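Local coordinates for protein copper-containing nitrite reductase (Thermus scotoductus, PDB 6HBE) that probably reduces nitrite to nitric oxide during denitrification, working as a copper-containing homotrimer that takes electrons from cytochrome c, at residues C[33-37]-C[179-184]; C[48-54]-C[293-299]; C[175-180]-C[271-277]. All blocks are in the same frame, centred on the assembly; numbering follows the deposited sequence.

Contacts 1 and 3 share strand 177-180, their centres about 9 Å apart; contact 2 touches the turn after it. Contact 1 ties that strand's end to strand 21-36 beside the calcium ion, and contact 3 packs the strand against the turn leaving helix 269-272. Contact 2 joins two loops, its centre about 10 Å from that of contact 1 and about 17 Å from that of contact 3. Contacts 1 and 2 bridge the first two cupredoxin domains; contact 3 lies inside the second. In sequence both segments of contact 3 fall between those of contact 2, whereas contacts 1 and 2 alternate. Contacts 1 and 3 also touch the second subunit of the trimer.

Contact 1: residues C[33-37]-C[179-184]; sequences FEVDQ and MFNGRN. With CA (calcium ion), chain O.
A calcium site and a classic beta bulge at Val35 and Asp36 mark the end of strand 21-36, which meets the type I' turn from Phe180 to Arg183. Asn184 N donates to Val35 O at 2.9 Å. Asn184 ND2 gives an almost straight bond of 2.9 Å to Asp36 OD2, on the anti side but tilted out of the carboxylate plane, with amide and carboxylate nearly perpendicular (84°). Asp36 OD1 binds calcium together with Gln37 OE1 and five waters, so an acid and an amide suit these two places; Asp189 takes the NE2 of Gln37. Arg183 is extended from CG to NE, its CG anti to the backbone N (chi1 -171°), and this carries the guanidinium alongside Glu34. There NH1 meets Glu34 O at 3.1 Å and, in a salt bridge whose hydrogen bond is weak, Glu34 OE1 at 3.2 Å, while a water links OE1 to NH2. On the apolar side Val35 CG1 lies 4.0 Å from Met179 SD. Gly182 takes the positive phi needed at the second inner position of the type I' turn, which sets Arg183 and Asn184 against the bulged strand end carrying the calcium ligands.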
loop_
_atom_site.group_PDB
_atom_site.type_symbol
_atom_site.label_atom_id
_atom_site.label_comp_id
_atom_site.label_asym_id
_atom_site.label_seq_id
_atom_site.Cartn_x
_atom_site.Cartn_y
_atom_site.Cartn_z
ATOM N N PHE C 33 -4.223 -2.830 -25.476
ATOM C CA PHE C 33 -5.486 -3.332 -24.906
ATOM C C PHE C 33 -6.533 -2.216 -24.685
ATOM O O PHE C 33 -6.187 -1.152 -24.200
ATOM C CB PHE C 33 -5.204 -4.034 -23.567
ATOM C CG PHE C 33 -3.914 -4.829 -23.524
ATOM C CD1 PHE C 33 -3.787 -6.011 -24.227
ATOM C CD2 PHE C 33 -2.842 -4.425 -22.701
ATOM C CE1 PHE C 33 -2.623 -6.756 -24.183
ATOM C CE2 PHE C 33 -1.658 -5.168 -22.649
ATOM C CZ PHE C 33 -1.559 -6.343 -23.381
ATOM N N GLU C 34 -7.809 -2.427 -25.048
ATOM C CA GLU C 34 -8.863 -1.454 -24.710
ATOM C C GLU C 34 -9.433 -1.777 -23.303
ATOM O O GLU C 34 -10.298 -2.601 -23.147
ATOM C CB GLU C 34 -9.989 -1.390 -25.770
ATOM C CG GLU C 34 -10.796 -0.077 -25.673
ATOM C CD GLU C 34 -12.152 -0.069 -26.398
ATOM O OE1 GLU C 34 -12.666 -1.156 -26.720
ATOM O OE2 GLU C 34 -12.717 1.048 -26.625
ATOM N N VAL C 35 -8.922 -1.117 -22.273
ATOM C CA VAL C 35 -9.287 -1.445 -20.881
ATOM C C VAL C 35 -10.581 -0.772 -20.374
ATOM O O VAL C 35 -11.046 -1.081 -19.297
ATOM C CB VAL C 35 -8.128 -1.163 -19.907
ATOM C CG1 VAL C 35 -6.951 -2.076 -20.212
ATOM C CG2 VAL C 35 -7.704 0.307 -19.900
ATOM N N ASP C 36 -11.087 0.221 -21.103
ATOM C CA ASP C 36 -12.377 0.852 -20.806
ATOM C C ASP C 36 -12.848 1.467 -22.136
ATOM O O ASP C 36 -12.062 1.483 -23.105
ATOM C CB ASP C 36 -12.188 1.919 -19.718
ATOM C CG ASP C 36 -13.408 2.103 -18.822
ATOM O OD1 ASP C 36 -14.567 2.031 -19.326
ATOM O OD2 ASP C 36 -13.209 2.384 -17.614
ATOM N N GLN C 37 -14.086 1.971 -22.209
ATOM C CA GLN C 37 -14.548 2.618 -23.435
ATOM C C GLN C 37 -13.651 3.807 -23.725
ATOM O O GLN C 37 -13.510 4.670 -22.877
ATOM C CB GLN C 37 -16.016 3.102 -23.351
ATOM C CG GLN C 37 -17.079 2.006 -23.328
ATOM C CD GLN C 37 -17.236 1.339 -21.976
ATOM O OE1 GLN C 37 -16.833 1.893 -20.957
ATOM N NE2 GLN C 37 -17.815 0.140 -21.952
ATOM N N MET C 179 -8.732 -4.392 -12.269
ATOM C CA MET C 179 -9.789 -5.022 -13.134
ATOM C C MET C 179 -9.854 -6.533 -13.064
ATOM O O MET C 179 -8.846 -7.176 -12.742
ATOM C CB MET C 179 -9.637 -4.570 -14.612
ATOM C CG MET C 179 -8.360 -4.954 -15.326
ATOM S SD MET C 179 -7.984 -3.901 -16.786
ATOM C CE MET C 179 -7.213 -2.553 -15.922
ATOM N N PHE C 180 -11.049 -7.085 -13.356
ATOM C CA PHE C 180 -11.236 -8.547 -13.486
ATOM C C PHE C 180 -11.181 -8.871 -15.002
ATOM O O PHE C 180 -11.876 -8.235 -15.828
ATOM C CB PHE C 180 -12.583 -9.046 -12.917
ATOM C CG PHE C 180 -12.800 -8.805 -11.433
ATOM C CD1 PHE C 180 -11.776 -9.009 -10.484
ATOM C CD2 PHE C 180 -14.054 -8.417 -10.955
ATOM C CE1 PHE C 180 -12.008 -8.808 -9.122
ATOM C CE2 PHE C 180 -14.277 -8.218 -9.598
ATOM C CZ PHE C 180 -13.251 -8.399 -8.682
ATOM N N ASN C 181 -10.380 -9.866 -15.357
ATOM C CA ASN C 181 -10.215 -10.304 -16.758
ATOM C C ASN C 181 -9.993 -9.161 -17.794
ATOM O O ASN C 181 -10.570 -9.146 -18.880
ATOM C CB ASN C 181 -11.374 -11.243 -17.102
ATOM C CG ASN C 181 -11.285 -12.538 -16.319
ATOM O OD1 ASN C 181 -10.229 -12.845 -15.752
ATOM N ND2 ASN C 181 -12.377 -13.296 -16.260
ATOM N N GLY C 182 -9.137 -8.209 -17.433
ATOM C CA GLY C 182 -8.556 -7.249 -18.410
ATOM C C GLY C 182 -9.362 -6.054 -18.859
ATOM O O GLY C 182 -8.958 -5.365 -19.793
ATOM N N ARG C 183 -10.492 -5.769 -18.218
ATOM C CA ARG C 183 -11.311 -4.610 -18.610
ATOM C C ARG C 183 -12.125 -4.079 -17.412
ATOM O O ARG C 183 -12.768 -4.852 -16.710
ATOM C CB ARG C 183 -12.234 -5.010 -19.762
ATOM C CG ARG C 183 -12.992 -3.856 -20.414
ATOM C CD ARG C 183 -13.700 -4.356 -21.680
ATOM N NE ARG C 183 -14.699 -3.443 -22.245
ATOM C CZ ARG C 183 -14.489 -2.561 -23.231
ATOM N NH1 ARG C 183 -13.279 -2.390 -23.777
ATOM N NH2 ARG C 183 -15.501 -1.823 -23.675
ATOM N N ASN C 184 -12.076 -2.762 -17.203
ATOM C CA ASN C 184 -12.752 -2.092 -16.100
ATOM C C ASN C 184 -14.246 -2.394 -16.099
ATOM O O ASN C 184 -14.907 -2.206 -17.115
ATOM C CB ASN C 184 -12.572 -0.569 -16.218
ATOM C CG ASN C 184 -11.137 -0.115 -15.991
ATOM O OD1 ASN C 184 -10.294 -0.864 -15.526
ATOM N ND2 ASN C 184 -10.860 1.128 -16.350
HETATM CA CA CA O . -16.894 2.129 -18.573
HETATM O O HOH W 1 -15.713 -0.323 -26.131
HETATM O O HOH W 2 -15.696 2.398 -16.518
HETATM O O HOH W 3 -16.887 -0.063 -18.119
HETATM O O HOH W 4 -19.283 1.304 -19.074
HETATM O O HOH W 5 -18.489 2.855 -16.765
HETATM O O HOH W 6 -17.173 4.153 -19.176
#

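Contact 2: residues C[48-54]-C[293-299]; sequences DMSPGPM and RAEGVPG
Met54 and Glu295 meet where loop 48-54 of the first cupredoxin domain runs beside segment 293-299, which follows the last strand of the second. Backbone hydrogen bonds tie the loops at two points: Gly296 N to Pro51 O, at 2.9 Å and almost straight, and Gly299 N to Asp48 O, also 2.9 Å. Gly296 suits its place because a beta carbon would run into Ser50 O. Waters add two bridges, one from Ser50 N to Val297 O and one between Gly52 O and Ala294 O. Among the charged groups, Arg293 grips Glu295 side-on, NE to OE1 and NH2 to OE2, with the guanidinium above the carboxylate plane. Glu295 OE2 also accepts Met54 N at 2.9 Å on its anti lone pair, so one oxygen serves two donors. With an alanine here, Met54 N is likely to lose this acceptor, and the Arg293 guanidinium its main anionic partner, leaving it freer to turn. Met54 mixes a weak polar contact with packing: with CG opposite the backbone N (chi1 -180°), its SD accepts a weak bond from Ala294 N at 3.6 Å, and its methyl CE sits over one face of the Arg293 guanidinium, 3.9 Å from NH1.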
loop_
_atom_site.group_PDB
_atom_site.type_symbol
_atom_site.label_atom_id
_atom_site.label_comp_id
_atom_site.label_asym_id
_atom_site.label_seq_id
_atom_site.Cartn_x
_atom_site.Cartn_y
_atom_site.Cartn_z
ATOM N N ASP C 48 -1.654 -11.636 -27.708
ATOM C CA ASP C 48 -2.412 -10.422 -27.931
ATOM C C ASP C 48 -3.634 -10.198 -26.983
ATOM O O ASP C 48 -4.595 -9.523 -27.361
ATOM C CB ASP C 48 -2.823 -10.384 -29.405
ATOM C CG ASP C 48 -2.895 -8.970 -29.982
ATOM O OD1 ASP C 48 -2.010 -8.110 -29.711
ATOM O OD2 ASP C 48 -3.840 -8.746 -30.776
ATOM N N MET C 49 -3.580 -10.787 -25.782
ATOM C CA MET C 49 -4.606 -10.619 -24.726
ATOM C C MET C 49 -3.912 -10.437 -23.367
ATOM O O MET C 49 -2.865 -11.037 -23.149
ATOM C CB MET C 49 -5.538 -11.834 -24.652
ATOM C CG MET C 49 -4.897 -13.179 -24.957
ATOM S SD MET C 49 -6.049 -14.578 -25.035
ATOM C CE MET C 49 -7.436 -13.804 -25.862
ATOM N N SER C 50 -4.496 -9.630 -22.472
ATOM C CA SER C 50 -4.020 -9.518 -21.072
ATOM C C SER C 50 -5.248 -9.494 -20.129
ATOM O O SER C 50 -6.007 -8.534 -20.171
ATOM C CB SER C 50 -3.189 -8.255 -20.874
ATOM O OG SER C 50 -2.696 -8.192 -19.530
ATOM N N PRO C 51 -5.471 -10.527 -19.317
ATOM C CA PRO C 51 -4.589 -11.699 -19.173
ATOM C C PRO C 51 -4.538 -12.600 -20.398
ATOM O O PRO C 51 -5.459 -12.589 -21.248
ATOM C CB PRO C 51 -5.205 -12.469 -18.011
ATOM C CG PRO C 51 -6.597 -11.955 -17.858
ATOM C CD PRO C 51 -6.556 -10.525 -18.326
ATOM N N GLY C 52 -3.455 -13.369 -20.492
ATOM C CA GLY C 52 -3.224 -14.235 -21.635
ATOM C C GLY C 52 -4.096 -15.500 -21.675
ATOM O O GLY C 52 -5.005 -15.653 -20.853
ATOM N N PRO C 53 -3.827 -16.402 -22.627
ATOM C CA PRO C 53 -4.546 -17.666 -22.747
ATOM C C PRO C 53 -4.620 -18.431 -21.442
ATOM O O PRO C 53 -3.622 -18.536 -20.758
ATOM C CB PRO C 53 -3.689 -18.450 -23.771
ATOM C CG PRO C 53 -3.159 -17.372 -24.640
ATOM C CD PRO C 53 -2.761 -16.311 -23.646
ATOM N N MET C 54 -5.794 -18.923 -21.098
ATOM C CA MET C 54 -5.990 -19.727 -19.894
ATOM C C MET C 54 -5.767 -21.180 -20.231
ATOM O O MET C 54 -6.397 -21.683 -21.174
ATOM C CB MET C 54 -7.417 -19.527 -19.337
ATOM C CG MET C 54 -7.686 -20.339 -18.068
ATOM S SD MET C 54 -9.376 -20.163 -17.420
ATOM C CE MET C 54 -10.286 -21.238 -18.536
ATOM N N ARG C 293 -13.955 -17.574 -19.005
ATOM C CA ARG C 293 -12.502 -17.800 -19.071
ATOM C C ARG C 293 -11.714 -16.570 -18.545
ATOM O O ARG C 293 -12.100 -15.385 -18.766
ATOM C CB ARG C 293 -12.079 -18.102 -20.524
ATOM C CG ARG C 293 -12.806 -19.284 -21.173
ATOM C CD ARG C 293 -12.502 -19.420 -22.666
ATOM N NE ARG C 293 -11.095 -19.739 -22.865
ATOM C CZ ARG C 293 -10.511 -20.913 -22.630
ATOM N NH1 ARG C 293 -11.200 -21.982 -22.268
ATOM N NH2 ARG C 293 -9.196 -21.021 -22.822
ATOM N N ALA C 294 -10.549 -16.839 -17.970
ATOM C CA ALA C 294 -9.731 -15.779 -17.368
ATOM C C ALA C 294 -8.793 -15.191 -18.404
ATOM O O ALA C 294 -7.560 -15.303 -18.272
ATOM C CB ALA C 294 -8.976 -16.319 -16.189
ATOM N N GLU C 295 -9.382 -14.499 -19.389
ATOM C CA GLU C 295 -8.685 -14.044 -20.600
ATOM C C GLU C 295 -9.182 -12.659 -20.937
ATOM O O GLU C 295 -10.396 -12.376 -20.837
ATOM C CB GLU C 295 -8.961 -14.988 -21.789
ATOM C CG GLU C 295 -8.368 -16.383 -21.632
ATOM C CD GLU C 295 -8.755 -17.391 -22.712
ATOM O OE1 GLU C 295 -9.765 -17.185 -23.433
ATOM O OE2 GLU C 295 -8.098 -18.476 -22.781
ATOM N N GLY C 296 -8.259 -11.790 -21.298
ATOM C CA GLY C 296 -8.579 -10.429 -21.760
ATOM C C GLY C 296 -9.291 -10.404 -23.110
ATOM O O GLY C 296 -9.322 -11.399 -23.821
ATOM N N VAL C 297 -9.831 -9.241 -23.462
ATOM C CA VAL C 297 -10.393 -8.994 -24.791
ATOM C C VAL C 297 -9.200 -8.870 -25.763
ATOM O O VAL C 297 -8.226 -8.165 -25.439
ATOM C CB VAL C 297 -11.172 -7.660 -24.846
ATOM C CG1 VAL C 297 -11.746 -7.415 -26.248
ATOM C CG2 VAL C 297 -12.293 -7.625 -23.795
ATOM N N PRO C 298 -9.263 -9.510 -26.952
ATOM C CA PRO C 298 -8.133 -9.362 -27.899
ATOM C C PRO C 298 -7.779 -7.905 -28.202
ATOM O O PRO C 298 -8.664 -7.060 -28.224
ATOM C CB PRO C 298 -8.660 -10.057 -29.166
ATOM C CG PRO C 298 -9.583 -11.099 -28.624
ATOM C CD PRO C 298 -10.312 -10.382 -27.516
ATOM N N GLY C 299 -6.495 -7.624 -28.421
ATOM C CA GLY C 299 -6.021 -6.252 -28.611
ATOM C C GLY C 299 -6.318 -5.628 -29.959
ATOM O O GLY C 299 -6.844 -6.286 -30.851
HETATM O O HOH W 7 -6.657 -7.946 -23.352
HETATM O O HOH W 8 -5.147 -16.747 -18.325
#

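Contact 3: residues C[175-180]-C[271-277]; sequences ALYVMF and TAIKGAL
Lys274 reaches along the start of segment 175-180 to place its ammonium group on Ala175 O, NZ to O 2.8 Å, in the carbonyl plane. The extended chain runs past Leu176 O, CD 3.7 Å from it, and a lysine suits the place because its length carries NZ to Ala175 O. Lys274 O in turn accepts Val178 N at 3.3 Å, the donor lying well above the carbonyl plane. Val178 is the main apolar contact: Val178 CG2 lies 3.9 Å from Thr271 CB, and Val178 CG1 lies 4.2 Å from Ala276 CB. The Phe180 ring takes Ala276 CB over one face in a CH-pi contact, 4.3 Å from the centroid and 20° off the normal; CG set opposite the carbonyl carbon (chi1 -61°) swings the ring to that methyl, and a small residue lets it come this close.

What positions these groups is the helix end. Gly275 closes it in a Schellman motif with positive phi, and a beta carbon there would strike Val178 O, so glycine fits both the turn and the neighbour. A water accepts from Phe180 N and lies within bonding distance of Gly275 O, one of several acceptors it can reach. Thr271 OG1 is held by Val268 O, and Lys274 NZ has a second acceptor, Tyr171 O of the second subunit.

Farther out, Tyr177 OH bonds to His410 of the second subunit. Strand 177-180 is the edge of its sheet, paired with strand 154-163; the turn leaving helix 269-272 packs along it, and Thr271 and Ala272 of the helix rest on strand 260-266.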
loop_
_atom_site.group_PDB
_atom_site.type_symbol
_atom_site.label_atom_id
_atom_site.label_comp_id
_atom_site.label_asym_id
_atom_site.label_seq_id
_atom_site.Cartn_x
_atom_site.Cartn_y
_atom_site.Cartn_z
ATOM N N ALA C 175 -1.699 2.254 -8.602
ATOM C CA ALA C 175 -2.340 1.721 -9.826
ATOM C C ALA C 175 -3.339 2.696 -10.422
ATOM O O ALA C 175 -4.156 3.282 -9.673
ATOM C CB ALA C 175 -3.067 0.413 -9.519
ATOM N N LEU C 176 -3.330 2.862 -11.754
ATOM C CA LEU C 176 -4.368 3.682 -12.405
ATOM C C LEU C 176 -5.701 2.907 -12.482
ATOM O O LEU C 176 -6.764 3.450 -12.115
ATOM C CB LEU C 176 -3.920 4.157 -13.794
ATOM C CG LEU C 176 -4.883 4.983 -14.618
ATOM C CD1 LEU C 176 -5.228 6.294 -13.966
ATOM C CD2 LEU C 176 -4.290 5.219 -16.021
ATOM N N TYR C 177 -5.651 1.640 -12.914
ATOM C CA TYR C 177 -6.867 0.837 -13.011
ATOM C C TYR C 177 -6.608 -0.503 -12.349
ATOM O O TYR C 177 -5.451 -0.961 -12.301
ATOM C CB TYR C 177 -7.330 0.652 -14.468
ATOM C CG TYR C 177 -7.607 1.952 -15.203
ATOM C CD1 TYR C 177 -8.512 2.874 -14.712
ATOM C CD2 TYR C 177 -6.936 2.254 -16.399
ATOM C CE1 TYR C 177 -8.723 4.113 -15.360
ATOM C CE2 TYR C 177 -7.163 3.471 -17.063
ATOM C CZ TYR C 177 -8.071 4.381 -16.561
ATOM O OH TYR C 177 -8.284 5.585 -17.265
ATOM N N VAL C 178 -7.674 -1.069 -11.797
ATOM C CA VAL C 178 -7.658 -2.448 -11.256
ATOM C C VAL C 178 -8.895 -3.172 -11.782
ATOM O O VAL C 178 -9.989 -2.604 -11.769
ATOM C CB VAL C 178 -7.597 -2.463 -9.721
ATOM C CG1 VAL C 178 -7.361 -3.894 -9.225
ATOM C CG2 VAL C 178 -6.474 -1.563 -9.214
ATOM N N MET C 179 -8.732 -4.392 -12.269
ATOM C CA MET C 179 -9.789 -5.022 -13.134
ATOM C C MET C 179 -9.854 -6.533 -13.064
ATOM O O MET C 179 -8.846 -7.176 -12.742
ATOM C CB MET C 179 -9.637 -4.570 -14.612
ATOM C CG MET C 179 -8.360 -4.954 -15.326
ATOM S SD MET C 179 -7.984 -3.901 -16.786
ATOM C CE MET C 179 -7.213 -2.553 -15.922
ATOM N N PHE C 180 -11.049 -7.085 -13.356
ATOM C CA PHE C 180 -11.236 -8.547 -13.486
ATOM C C PHE C 180 -11.181 -8.871 -15.002
ATOM O O PHE C 180 -11.876 -8.235 -15.828
ATOM C CB PHE C 180 -12.583 -9.046 -12.917
ATOM C CG PHE C 180 -12.800 -8.805 -11.433
ATOM C CD1 PHE C 180 -11.776 -9.009 -10.484
ATOM C CD2 PHE C 180 -14.054 -8.417 -10.955
ATOM C CE1 PHE C 180 -12.008 -8.808 -9.122
ATOM C CE2 PHE C 180 -14.277 -8.218 -9.598
ATOM C CZ PHE C 180 -13.251 -8.399 -8.682
ATOM N N THR C 271 -9.371 -0.011 -4.675
ATOM C CA THR C 271 -9.192 -0.737 -5.932
ATOM C C THR C 271 -10.526 -1.149 -6.610
ATOM O O THR C 271 -10.608 -1.172 -7.843
ATOM C CB THR C 271 -8.304 -1.968 -5.759
ATOM O OG1 THR C 271 -8.956 -2.989 -4.968
ATOM C CG2 THR C 271 -6.960 -1.571 -5.140
ATOM N N ALA C 272 -11.587 -1.441 -5.827
ATOM C CA ALA C 272 -12.928 -1.694 -6.419
ATOM C C ALA C 272 -13.398 -0.486 -7.220
ATOM O O ALA C 272 -13.965 -0.620 -8.297
ATOM C CB ALA C 272 -13.955 -1.988 -5.341
ATOM N N ILE C 273 -13.107 0.682 -6.690
ATOM C CA ILE C 273 -13.520 1.953 -7.327
ATOM C C ILE C 273 -12.820 2.225 -8.670
ATOM O O ILE C 273 -13.299 3.071 -9.475
ATOM C CB ILE C 273 -13.329 3.123 -6.318
ATOM C CG1 ILE C 273 -14.231 4.334 -6.634
ATOM C CG2 ILE C 273 -11.883 3.536 -6.218
ATOM C CD1 ILE C 273 -14.368 5.279 -5.477
ATOM N N LYS C 274 -11.700 1.547 -8.900
ATOM C CA LYS C 274 -10.849 1.663 -10.086
ATOM C C LYS C 274 -11.155 0.636 -11.191
ATOM O O LYS C 274 -10.442 0.620 -12.209
ATOM C CB LYS C 274 -9.353 1.528 -9.667
ATOM C CG LYS C 274 -8.806 2.704 -8.867
ATOM C CD LYS C 274 -7.337 2.559 -8.521
ATOM C CE LYS C 274 -6.820 3.692 -7.634
ATOM N NZ LYS C 274 -5.412 3.481 -7.172
ATOM N N GLY C 275 -12.171 -0.237 -10.987
ATOM C CA GLY C 275 -12.631 -1.157 -12.020
ATOM C C GLY C 275 -12.939 -2.591 -11.604
ATOM O O GLY C 275 -13.413 -3.348 -12.432
ATOM N N ALA C 276 -12.661 -2.965 -10.366
ATOM C CA ALA C 276 -12.708 -4.416 -9.923
ATOM C C ALA C 276 -14.026 -4.688 -9.194
ATOM O O ALA C 276 -14.084 -4.881 -7.953
ATOM C CB ALA C 276 -11.500 -4.723 -9.056
ATOM N N LEU C 277 -15.095 -4.702 -10.002
ATOM C CA LEU C 277 -16.448 -4.951 -9.531
ATOM C C LEU C 277 -17.201 -5.552 -10.748
ATOM O O LEU C 277 -17.027 -5.066 -11.877
ATOM C CB LEU C 277 -17.097 -3.628 -9.052
ATOM C CG LEU C 277 -18.522 -3.686 -8.417
ATOM C CD1 LEU C 277 -18.768 -2.594 -7.370
ATOM C CD2 LEU C 277 -19.642 -3.688 -9.472
HETATM O O HOH W 9 -13.440 -5.709 -14.122
#